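Local coordinates for GENE 22 product (Bacillus phage spp1, PDB 2XC8), which is of unknown function but shares its fold with a domain of the receptor-binding protein of lactococcal phage p2, at residues B[17-23]-B[109-115]; B[22-28]-B[42-48]; B[10-14]-B[93-97]. All coordinates share one frame; numbering follows the deposited sequence.

Interaction 1: residues B[17-23]-B[109-115]; sequences IKETETG and REGTIFL
I17 opens the contact by sliding past two side chains of strand 109-115 that run the opposite way. Its CG2 meets CG2 of I113 at 3.8 Å, while CD1 reaches CD2 of L115 at 3.9 Å. With CG1 beside the backbone N and CG2 anti to it (chi1 -50°), the two branches of I17 are spread, one for each partner. P98, V99 and V26 close round the same isoleucine, so this end is mainly apolar. At K18 only the backbone takes part, lying near CD1 of I113. E19 turns the contact polar: its extended chain, with CG anti to the backbone N, carries OE2 to NH1 of R109, a salt bridge of 3.0 Å that uses the anti lone pair of the carboxylate. One oxygen meets one nitrogen, and the two flat groups are twisted 51° apart. The same NH1 gives its second, shorter bond to O of T20 (2.7 Å), which lies in the guanidinium plane. NH2 then bonds O of E21 at 2.6 Å, coming from above that carbonyl's plane. The carboxylate of E21 leads elsewhere, to the hydroxyl of Y12 of the second subunit. Three bonds from one extended arginine thus tie the guanidinium to the turn and should limit its rotation. Inside the turn, N of G23 bonds OG1 of T20 at 3.0 Å, and N of T20 bonds O of G23. Face-to-face packing of two beta sheets, closed at one end by an arginine gripping a turn with an ST motif, characterises this part of the beta-sandwich-like fold.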
loop_
_atom_site.group_PDB
_atom_site.type_symbol
_atom_site.label_atom_id
_atom_site.label_comp_id
_atom_site.label_asym_id
_atom_site.label_seq_id
_atom_site.Cartn_x
_atom_site.Cartn_y
_atom_site.Cartn_z
ATOM N N ILE B 17 0.515 6.084 1.712
ATOM C CA ILE B 17 0.133 5.648 3.059
ATOM C C ILE B 17 0.544 4.193 3.273
ATOM O O ILE B 17 0.121 3.306 2.526
ATOM C CB ILE B 17 -1.389 5.816 3.330
ATOM C CG1 ILE B 17 -1.862 7.223 2.946
ATOM C CG2 ILE B 17 -1.706 5.519 4.799
ATOM C CD1 ILE B 17 -3.366 7.351 2.751
ATOM N N LYS B 18 1.348 3.969 4.286
ATOM C CA LYS B 18 1.831 2.634 4.609
ATOM C C LYS B 18 1.959 2.231 6.079
ATOM O O LYS B 18 2.213 3.029 6.939
ATOM C CB LYS B 18 3.142 2.333 3.871
ATOM C CG LYS B 18 4.318 3.026 4.400
ATOM C CD LYS B 18 5.521 2.519 3.772
ATOM C CE LYS B 18 6.066 3.495 2.817
ATOM N NZ LYS B 18 7.481 3.774 3.105
ATOM N N GLU B 19 1.773 0.948 6.329
ATOM C CA GLU B 19 1.966 0.389 7.660
ATOM C C GLU B 19 3.449 0.109 7.887
ATOM O O GLU B 19 4.106 -0.531 7.060
ATOM C CB GLU B 19 1.156 -0.902 7.822
ATOM C CG GLU B 19 1.270 -1.555 9.201
ATOM C CD GLU B 19 0.814 -3.008 9.222
ATOM O OE1 GLU B 19 0.327 -3.513 8.187
ATOM O OE2 GLU B 19 0.944 -3.650 10.287
ATOM N N THR B 20 3.965 0.605 9.007
ATOM C CA THR B 20 5.328 0.313 9.442
ATOM C C THR B 20 5.241 -0.639 10.633
ATOM O O THR B 20 4.139 -0.963 11.082
ATOM C CB THR B 20 6.090 1.602 9.831
ATOM O OG1 THR B 20 5.412 2.254 10.913
ATOM C CG2 THR B 20 6.182 2.559 8.646
ATOM N N GLU B 21 6.341 -1.122 11.152
ATOM C CA GLU B 21 6.323 -1.999 12.284
ATOM C C GLU B 21 5.843 -1.290 13.544
ATOM O O GLU B 21 5.271 -1.886 14.383
ATOM C CB GLU B 21 7.690 -2.681 12.448
ATOM C CG GLU B 21 7.676 -4.201 12.080
ATOM C CD GLU B 21 8.921 -4.788 11.345
ATOM O OE1 GLU B 21 10.083 -4.509 11.701
ATOM O OE2 GLU B 21 8.718 -5.590 10.433
ATOM N N THR B 22 6.019 0.008 13.635
ATOM C CA THR B 22 5.601 0.784 14.805
ATOM C C THR B 22 4.226 1.440 14.637
ATOM O O THR B 22 3.506 1.622 15.622
ATOM C CB THR B 22 6.641 1.863 15.194
ATOM O OG1 THR B 22 6.928 2.691 14.060
ATOM C CG2 THR B 22 7.931 1.220 15.692
ATOM N N GLY B 23 3.863 1.790 13.404
ATOM C CA GLY B 23 2.567 2.423 13.152
ATOM C C GLY B 23 2.222 2.717 11.705
ATOM O O GLY B 23 2.351 1.853 10.834
ATOM N N ARG B 109 -3.005 -6.254 14.649
ATOM C CA ARG B 109 -3.649 -5.127 13.983
ATOM C C ARG B 109 -4.687 -5.614 12.980
ATOM O O ARG B 109 -4.400 -6.472 12.145
ATOM C CB ARG B 109 -2.606 -4.259 13.275
ATOM C CG ARG B 109 -1.551 -3.671 14.199
ATOM C CD ARG B 109 -0.347 -3.184 13.418
ATOM N NE ARG B 109 0.684 -2.641 14.298
ATOM C CZ ARG B 109 1.837 -2.122 13.884
ATOM N NH1 ARG B 109 2.125 -2.066 12.589
ATOM N NH2 ARG B 109 2.708 -1.654 14.768
ATOM N N GLU B 110 -5.896 -5.069 13.081
ATOM C CA GLU B 110 -6.960 -5.352 12.124
ATOM C C GLU B 110 -7.589 -4.045 11.661
ATOM O O GLU B 110 -8.082 -3.259 12.475
ATOM C CB GLU B 110 -8.014 -6.285 12.736
ATOM C CG GLU B 110 -9.201 -6.623 11.820
ATOM C CD GLU B 110 -8.818 -7.424 10.578
ATOM O OE1 GLU B 110 -9.625 -7.447 9.624
ATOM O OE2 GLU B 110 -7.723 -8.031 10.548
ATOM N N GLY B 111 -7.562 -3.812 10.352
ATOM C CA GLY B 111 -8.120 -2.588 9.792
ATOM C C GLY B 111 -7.889 -2.379 8.311
ATOM O O GLY B 111 -7.627 -3.329 7.567
ATOM N N THR B 112 -7.984 -1.119 7.890
ATOM C CA THR B 112 -7.940 -0.759 6.478
ATOM C C THR B 112 -7.253 0.565 6.138
ATOM O O THR B 112 -7.396 1.559 6.856
ATOM C CB THR B 112 -9.371 -0.628 5.890
ATOM O OG1 THR B 112 -10.160 -1.762 6.272
ATOM C CG2 THR B 112 -9.335 -0.538 4.371
ATOM N N ILE B 113 -6.499 0.551 5.041
ATOM C CA ILE B 113 -5.851 1.763 4.552
ATOM C C ILE B 113 -6.610 2.043 3.253
ATOM O O ILE B 113 -6.594 1.227 2.325
ATOM C CB ILE B 113 -4.325 1.636 4.288
ATOM C CG1 ILE B 113 -3.549 1.643 5.610
ATOM C CG2 ILE B 113 -3.829 2.766 3.380
ATOM C CD1 ILE B 113 -2.108 1.161 5.500
ATOM N N PHE B 114 -7.292 3.185 3.203
ATOM C CA PHE B 114 -8.040 3.590 2.015
ATOM C C PHE B 114 -7.177 4.476 1.120
ATOM O O PHE B 114 -6.760 5.565 1.524
ATOM C CB PHE B 114 -9.332 4.320 2.407
ATOM C CG PHE B 114 -10.369 3.434 3.047
ATOM C CD1 PHE B 114 -11.304 2.757 2.268
ATOM C CD2 PHE B 114 -10.422 3.290 4.430
ATOM C CE1 PHE B 114 -12.269 1.940 2.857
ATOM C CE2 PHE B 114 -11.383 2.476 5.029
ATOM C CZ PHE B 114 -12.307 1.800 4.240
ATOM N N LEU B 115 -6.905 3.995 -0.092
ATOM C CA LEU B 115 -6.097 4.735 -1.059
ATOM C C LEU B 115 -6.953 5.231 -2.218
ATOM O O LEU B 115 -7.383 4.447 -3.069
ATOM C CB LEU B 115 -4.936 3.875 -1.579
ATOM C CG LEU B 115 -3.841 3.418 -0.608
ATOM C CD1 LEU B 115 -2.826 2.554 -1.337
ATOM C CD2 LEU B 115 -3.142 4.598 0.062
#

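Interaction 2: residues B[22-28]-B[42-48]; sequences TGIEVSA and EEVSFDL
I24 and F46 face each other in an antiparallel hydrogen-bonded pair, and their side chains lie side by side on the inner face of the hairpin. CB of I24 sits over one face of the F46 ring, 4.0 Å from its centroid and toward the rim, a CH-pi contact. The ring can stand there because CG of F46 lies between its backbone N and carbonyl carbon (chi1 61°), which lifts the phenyl group back against the isoleucine. CG1 of I24 also touches CD1 of L48 at 3.9 Å. Further along, CB of V26 meets CG1 of V44 at 3.5 Å, the tightest side-chain packing here. V99, L60 and W73 of the other sheet cover this apolar face.

Backbone bonds run in pairs between I24 and F46 and between V26 and V44, and N of L48 adds one to O of T22 at 2.9 Å. At the non-hydrogen-bonded pair of G23 and D47 the chains come close: CA of G23 makes a CA-H...O contact of 3.3 Å with O of F46.

The other face is looser. E25 and S45 touch merely through CG and CB, at 3.9 Å, and T22 lies alongside D47 without a bond between their side chains. Beyond the strand ends a water bridges the two segments, accepting from N of A28 at 2.9 Å and donating to OE1 of E43. Another copy of the protein packs K126 on S45, on the E25 side, and its P127 and P128 on E42 and V44. The chemistry implies an amphipathic hairpin: regular backbone bonding sets the register, apolar side chains bind it to the core, and the acidic, hydroxyl-bearing face can meet water or another subunit.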
loop_
_atom_site.group_PDB
_atom_site.type_symbol
_atom_site.label_atom_id
_atom_site.label_comp_id
_atom_site.label_asym_id
_atom_site.label_seq_id
_atom_site.Cartn_x
_atom_site.Cartn_y
_atom_site.Cartn_z
ATOM N N THR B 22 6.019 0.008 13.635
ATOM C CA THR B 22 5.601 0.784 14.805
ATOM C C THR B 22 4.226 1.440 14.637
ATOM O O THR B 22 3.506 1.622 15.622
ATOM C CB THR B 22 6.641 1.863 15.194
ATOM O OG1 THR B 22 6.928 2.691 14.060
ATOM C CG2 THR B 22 7.931 1.220 15.692
ATOM N N GLY B 23 3.863 1.790 13.404
ATOM C CA GLY B 23 2.567 2.423 13.152
ATOM C C GLY B 23 2.222 2.717 11.705
ATOM O O GLY B 23 2.351 1.853 10.834
ATOM N N ILE B 24 1.768 3.945 11.463
ATOM C CA ILE B 24 1.321 4.385 10.141
ATOM C C ILE B 24 2.127 5.598 9.679
ATOM O O ILE B 24 2.356 6.532 10.448
ATOM C CB ILE B 24 -0.205 4.717 10.135
ATOM C CG1 ILE B 24 -1.052 3.473 10.459
ATOM C CG2 ILE B 24 -0.643 5.364 8.810
ATOM C CD1 ILE B 24 -0.976 2.333 9.431
ATOM N N GLU B 25 2.557 5.561 8.420
ATOM C CA GLU B 25 3.257 6.673 7.786
ATOM C C GLU B 25 2.490 7.180 6.575
ATOM O O GLU B 25 2.197 6.418 5.651
ATOM C CB GLU B 25 4.658 6.249 7.351
ATOM C CG GLU B 25 5.772 6.744 8.255
ATOM C CD GLU B 25 7.128 6.190 7.854
ATOM O OE1 GLU B 25 7.439 6.151 6.640
ATOM O OE2 GLU B 25 7.892 5.795 8.761
ATOM N N VAL B 26 2.162 8.467 6.592
ATOM C CA VAL B 26 1.567 9.126 5.437
ATOM C C VAL B 26 2.573 10.150 4.926
ATOM O O VAL B 26 2.999 11.037 5.669
ATOM C CB VAL B 26 0.220 9.811 5.783
ATOM C CG1 VAL B 26 -0.401 10.437 4.543
ATOM C CG2 VAL B 26 -0.749 8.817 6.414
ATOM N N SER B 27 2.962 10.010 3.662
ATOM C CA SER B 27 3.912 10.930 3.045
ATOM C C SER B 27 3.234 12.253 2.700
ATOM O O SER B 27 2.004 12.346 2.693
ATOM C CB SER B 27 4.529 10.306 1.789
ATOM O OG SER B 27 3.609 10.300 0.711
ATOM N N ALA B 28 4.044 13.273 2.430
ATOM C CA ALA B 28 3.541 14.538 1.915
ATOM C C ALA B 28 2.989 14.302 0.515
ATOM O O ALA B 28 3.600 13.587 -0.286
ATOM C CB ALA B 28 4.646 15.580 1.888
ATOM N N GLU B 42 0.332 17.861 4.118
ATOM C CA GLU B 42 1.531 17.566 4.878
ATOM C C GLU B 42 1.678 16.107 5.311
ATOM O O GLU B 42 0.729 15.375 5.443
ATOM C CB GLU B 42 1.684 18.535 6.052
ATOM C CG GLU B 42 0.683 18.321 7.180
ATOM C CD GLU B 42 0.502 19.503 8.129
ATOM O OE1 GLU B 42 1.414 19.750 8.914
ATOM O OE2 GLU B 42 -0.543 20.167 8.106
ATOM N N GLU B 43 2.895 15.664 5.453
ATOM C CA GLU B 43 3.162 14.371 5.986
ATOM C C GLU B 43 2.566 14.205 7.399
ATOM O O GLU B 43 2.336 15.136 8.083
ATOM C CB GLU B 43 4.664 14.071 5.871
ATOM C CG GLU B 43 5.487 14.353 7.080
ATOM C CD GLU B 43 7.007 14.191 6.913
ATOM O OE1 GLU B 43 7.556 14.258 5.821
ATOM O OE2 GLU B 43 7.681 13.997 7.923
ATOM N N VAL B 44 2.278 12.990 7.792
ATOM C CA VAL B 44 1.783 12.671 9.110
ATOM C C VAL B 44 2.101 11.245 9.435
ATOM O O VAL B 44 2.056 10.403 8.609
ATOM C CB VAL B 44 0.253 12.929 9.261
ATOM C CG1 VAL B 44 -0.557 11.962 8.492
ATOM C CG2 VAL B 44 -0.146 12.922 10.664
ATOM N N SER B 45 2.439 10.995 10.669
ATOM C CA SER B 45 2.615 9.661 11.136
ATOM C C SER B 45 2.221 9.455 12.602
ATOM O O SER B 45 2.190 10.389 13.344
ATOM C CB SER B 45 4.022 9.160 10.788
ATOM O OG SER B 45 4.989 9.683 11.607
ATOM N N PHE B 46 1.891 8.228 12.985
ATOM C CA PHE B 46 1.518 7.900 14.360
ATOM C C PHE B 46 1.787 6.435 14.690
ATOM O O PHE B 46 1.714 5.569 13.814
ATOM C CB PHE B 46 0.053 8.276 14.649
ATOM C CG PHE B 46 -0.957 7.558 13.787
ATOM C CD1 PHE B 46 -1.570 6.390 14.236
ATOM C CD2 PHE B 46 -1.318 8.064 12.540
ATOM C CE1 PHE B 46 -2.512 5.727 13.450
ATOM C CE2 PHE B 46 -2.258 7.408 11.747
ATOM C CZ PHE B 46 -2.857 6.238 12.204
ATOM N N ASP B 47 2.099 6.171 15.956
ATOM C CA ASP B 47 2.308 4.810 16.439
ATOM C C ASP B 47 0.972 4.101 16.624
ATOM O O ASP B 47 -0.008 4.711 17.061
ATOM C CB ASP B 47 3.071 4.814 17.768
ATOM C CG ASP B 47 4.465 5.414 17.651
ATOM O OD1 ASP B 47 5.110 5.253 16.593
ATOM O OD2 ASP B 47 4.920 6.041 18.631
ATOM N N LEU B 48 0.939 2.816 16.286
ATOM C CA LEU B 48 -0.227 1.981 16.553
ATOM C C LEU B 48 -0.048 1.308 17.912
ATOM O O LEU B 48 0.080 0.083 18.015
ATOM C CB LEU B 48 -0.448 0.966 15.425
ATOM C CG LEU B 48 -0.964 1.530 14.094
ATOM C CD1 LEU B 48 -0.743 0.535 12.966
ATOM C CD2 LEU B 48 -2.437 1.931 14.181
HETATM O O HOH W 1 6.727 12.824 3.322
#

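Interaction 3: residues B[10-14]-B[93-97]; sequences VWYLT and RLIMY
W11 and I95 cross at about a right angle, bringing CG2 of the isoleucine to 4.1 Å from CE3 of the indole. CD1 of I95 lies over one face of the same ring system. In W11, CG is anti to the carbonyl carbon (chi1 -71°), and chi2 near 89° sets the indole plane roughly perpendicular to the plane of CA, CB and CG, presenting that face to I95. R93, its chain almost fully stretched, spans NE1 and CZ2 of the indole: NH2 comes within 3.6 Å of NE1 and NH1 within 3.7 Å of CZ2 of W11, but the guanidinium and ring planes are steeply inclined. NH2 and NE1 are not hydrogen-bonded, and the guanidinium packs obliquely and loosely against the indole.

The buried part belongs to L13 and M96, the latter a selenomethionine. With its CG between the backbone N and the carbonyl carbon and the chain extended at chi2, M96 carries SE to CB of L13 at 3.9 Å; a bend at chi3 then turns the methyl CE toward O of W11, also at 3.9 Å. CD2 of L13 adds a further contact with SE. L31 touches W11, I95 and M96, and L62 and Y116 also pack on M96.

No hydrogen bond joins the segments, and their short strand axes cross at -56°. I95 and M96 both face L62 in a classic beta bulge, which lets successive side chains turn toward strand 11-13. A bulged strand packed across a strand of the second sheet is how the two layers of this beta-sandwich-like fold meet here.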
loop_
_atom_site.group_PDB
_atom_site.type_symbol
_atom_site.label_atom_id
_atom_site.label_comp_id
_atom_site.label_asym_id
_atom_site.label_seq_id
_atom_site.Cartn_x
_atom_site.Cartn_y
_atom_site.Cartn_z
ATOM N N VAL B 10 -13.712 11.293 -7.017
ATOM C CA VAL B 10 -13.500 12.679 -7.439
ATOM C C VAL B 10 -12.398 13.306 -6.582
ATOM O O VAL B 10 -11.454 13.902 -7.105
ATOM C CB VAL B 10 -14.807 13.514 -7.349
ATOM C CG1 VAL B 10 -14.564 14.962 -7.769
ATOM C CG2 VAL B 10 -15.906 12.892 -8.206
ATOM N N TRP B 11 -12.531 13.153 -5.266
ATOM C CA TRP B 11 -11.503 13.566 -4.319
ATOM C C TRP B 11 -10.513 12.429 -4.105
ATOM O O TRP B 11 -10.882 11.361 -3.608
ATOM C CB TRP B 11 -12.126 13.972 -2.983
ATOM C CG TRP B 11 -12.887 15.260 -3.023
ATOM C CD1 TRP B 11 -14.210 15.420 -3.316
ATOM C CD2 TRP B 11 -12.375 16.569 -2.744
ATOM N NE1 TRP B 11 -14.554 16.749 -3.244
ATOM C CE2 TRP B 11 -13.447 17.476 -2.895
ATOM C CE3 TRP B 11 -11.114 17.064 -2.386
ATOM C CZ2 TRP B 11 -13.298 18.852 -2.696
ATOM C CZ3 TRP B 11 -10.966 18.432 -2.193
ATOM C CH2 TRP B 11 -12.054 19.310 -2.349
ATOM N N TYR B 12 -9.260 12.659 -4.488
ATOM C CA TYR B 12 -8.213 11.655 -4.313
ATOM C C TYR B 12 -6.911 12.235 -3.767
ATOM O O TYR B 12 -6.601 13.411 -3.975
ATOM C CB TYR B 12 -7.978 10.859 -5.607
ATOM C CG TYR B 12 -7.473 11.655 -6.793
ATOM C CD1 TYR B 12 -6.111 11.714 -7.088
ATOM C CD2 TYR B 12 -8.359 12.322 -7.637
ATOM C CE1 TYR B 12 -5.641 12.433 -8.184
ATOM C CE2 TYR B 12 -7.902 13.044 -8.735
ATOM C CZ TYR B 12 -6.542 13.093 -9.004
ATOM O OH TYR B 12 -6.084 13.808 -10.087
ATOM N N LEU B 13 -6.162 11.386 -3.067
ATOM C CA LEU B 13 -4.940 11.786 -2.380
ATOM C C LEU B 13 -3.736 11.018 -2.923
ATOM O O LEU B 13 -3.748 9.786 -2.978
ATOM C CB LEU B 13 -5.100 11.554 -0.872
ATOM C CG LEU B 13 -3.992 11.977 0.096
ATOM C CD1 LEU B 13 -3.834 13.490 0.144
ATOM C CD2 LEU B 13 -4.268 11.426 1.488
ATOM N N THR B 14 -2.701 11.756 -3.322
ATOM C CA THR B 14 -1.494 11.162 -3.904
ATOM C C THR B 14 -0.456 10.790 -2.841
ATOM O O THR B 14 0.600 10.233 -3.161
ATOM C CB THR B 14 -0.847 12.084 -4.965
ATOM O OG1 THR B 14 -0.506 13.342 -4.369
ATOM C CG2 THR B 14 -1.797 12.316 -6.137
ATOM N N ARG B 93 -14.767 20.743 6.820
ATOM C CA ARG B 93 -15.259 19.731 5.931
ATOM C C ARG B 93 -14.397 18.484 5.935
ATOM O O ARG B 93 -13.261 18.498 5.638
ATOM C CB ARG B 93 -15.396 20.286 4.523
ATOM C CG ARG B 93 -16.054 19.337 3.581
ATOM C CD ARG B 93 -16.095 19.775 2.162
ATOM N NE ARG B 93 -16.459 18.631 1.360
ATOM C CZ ARG B 93 -16.537 18.605 0.042
ATOM N NH1 ARG B 93 -16.275 19.674 -0.668
ATOM N NH2 ARG B 93 -16.893 17.496 -0.566
ATOM N N LEU B 94 -15.010 17.377 6.274
ATOM C CA LEU B 94 -14.320 16.123 6.268
ATOM C C LEU B 94 -14.246 15.592 4.861
ATOM O O LEU B 94 -15.212 15.469 4.180
ATOM C CB LEU B 94 -14.938 15.115 7.218
ATOM C CG LEU B 94 -14.391 13.698 7.274
ATOM C CD1 LEU B 94 -13.117 13.544 7.983
ATOM C CD2 LEU B 94 -15.390 12.876 7.914
ATOM N N ILE B 95 -13.038 15.304 4.451
ATOM C CA ILE B 95 -12.755 14.924 3.106
ATOM C C ILE B 95 -12.657 13.432 3.029
ATOM O O ILE B 95 -13.322 12.854 2.252
ATOM C CB ILE B 95 -11.470 15.604 2.584
ATOM C CG1 ILE B 95 -11.588 17.126 2.604
ATOM C CG2 ILE B 95 -11.148 15.134 1.247
ATOM C CD1 ILE B 95 -12.672 17.716 1.778
HETATM N N MSE B 96 -11.828 12.823 3.852
HETATM C CA MSE B 96 -11.681 11.387 3.861
HETATM C C MSE B 96 -11.176 10.713 5.135
HETATM O O MSE B 96 -10.550 11.324 5.946
HETATM C CB MSE B 96 -10.805 10.924 2.712
HETATM C CG MSE B 96 -9.432 11.469 2.720
HETATM SE SE MSE B 96 -8.281 10.992 1.325
HETATM C CE MSE B 96 -9.215 11.633 -0.126
ATOM N N TYR B 97 -11.509 9.440 5.291
ATOM C CA TYR B 97 -11.026 8.660 6.424
ATOM C C TYR B 97 -10.059 7.625 5.890
ATOM O O TYR B 97 -10.432 6.498 5.726
ATOM C CB TYR B 97 -12.063 7.871 7.243
ATOM C CG TYR B 97 -13.396 8.471 7.484
ATOM C CD1 TYR B 97 -14.366 8.433 6.511
ATOM C CD2 TYR B 97 -13.730 8.993 8.715
ATOM C CE1 TYR B 97 -15.590 8.968 6.720
ATOM C CE2 TYR B 97 -14.956 9.514 8.949
ATOM C CZ TYR B 97 -15.893 9.504 7.947
ATOM O OH TYR B 97 -17.141 10.025 8.121
#

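Two sheets are joined by interactions 1 and 3, whereas interaction 2 lies within one of them. Interactions 1 and 2 have centres 9 Å apart and share T22 and G23; N of K18 is 2.9 Å from O of E25, a probable hydrogen bond, and CG2 of I17 packs on CG2 of V26 at 3.8 Å. The arginine of interaction 1 also borders the hairpin, NE of R109 lying 3.7 Å from CD1 of L48. Interaction 3 is about 17 Å from each of the others, centre to centre, across the middle of the chain. It touches interaction 1 where CD2 of F114 meets O of Y97. V99 extends the apolar core between interactions 1 and 2.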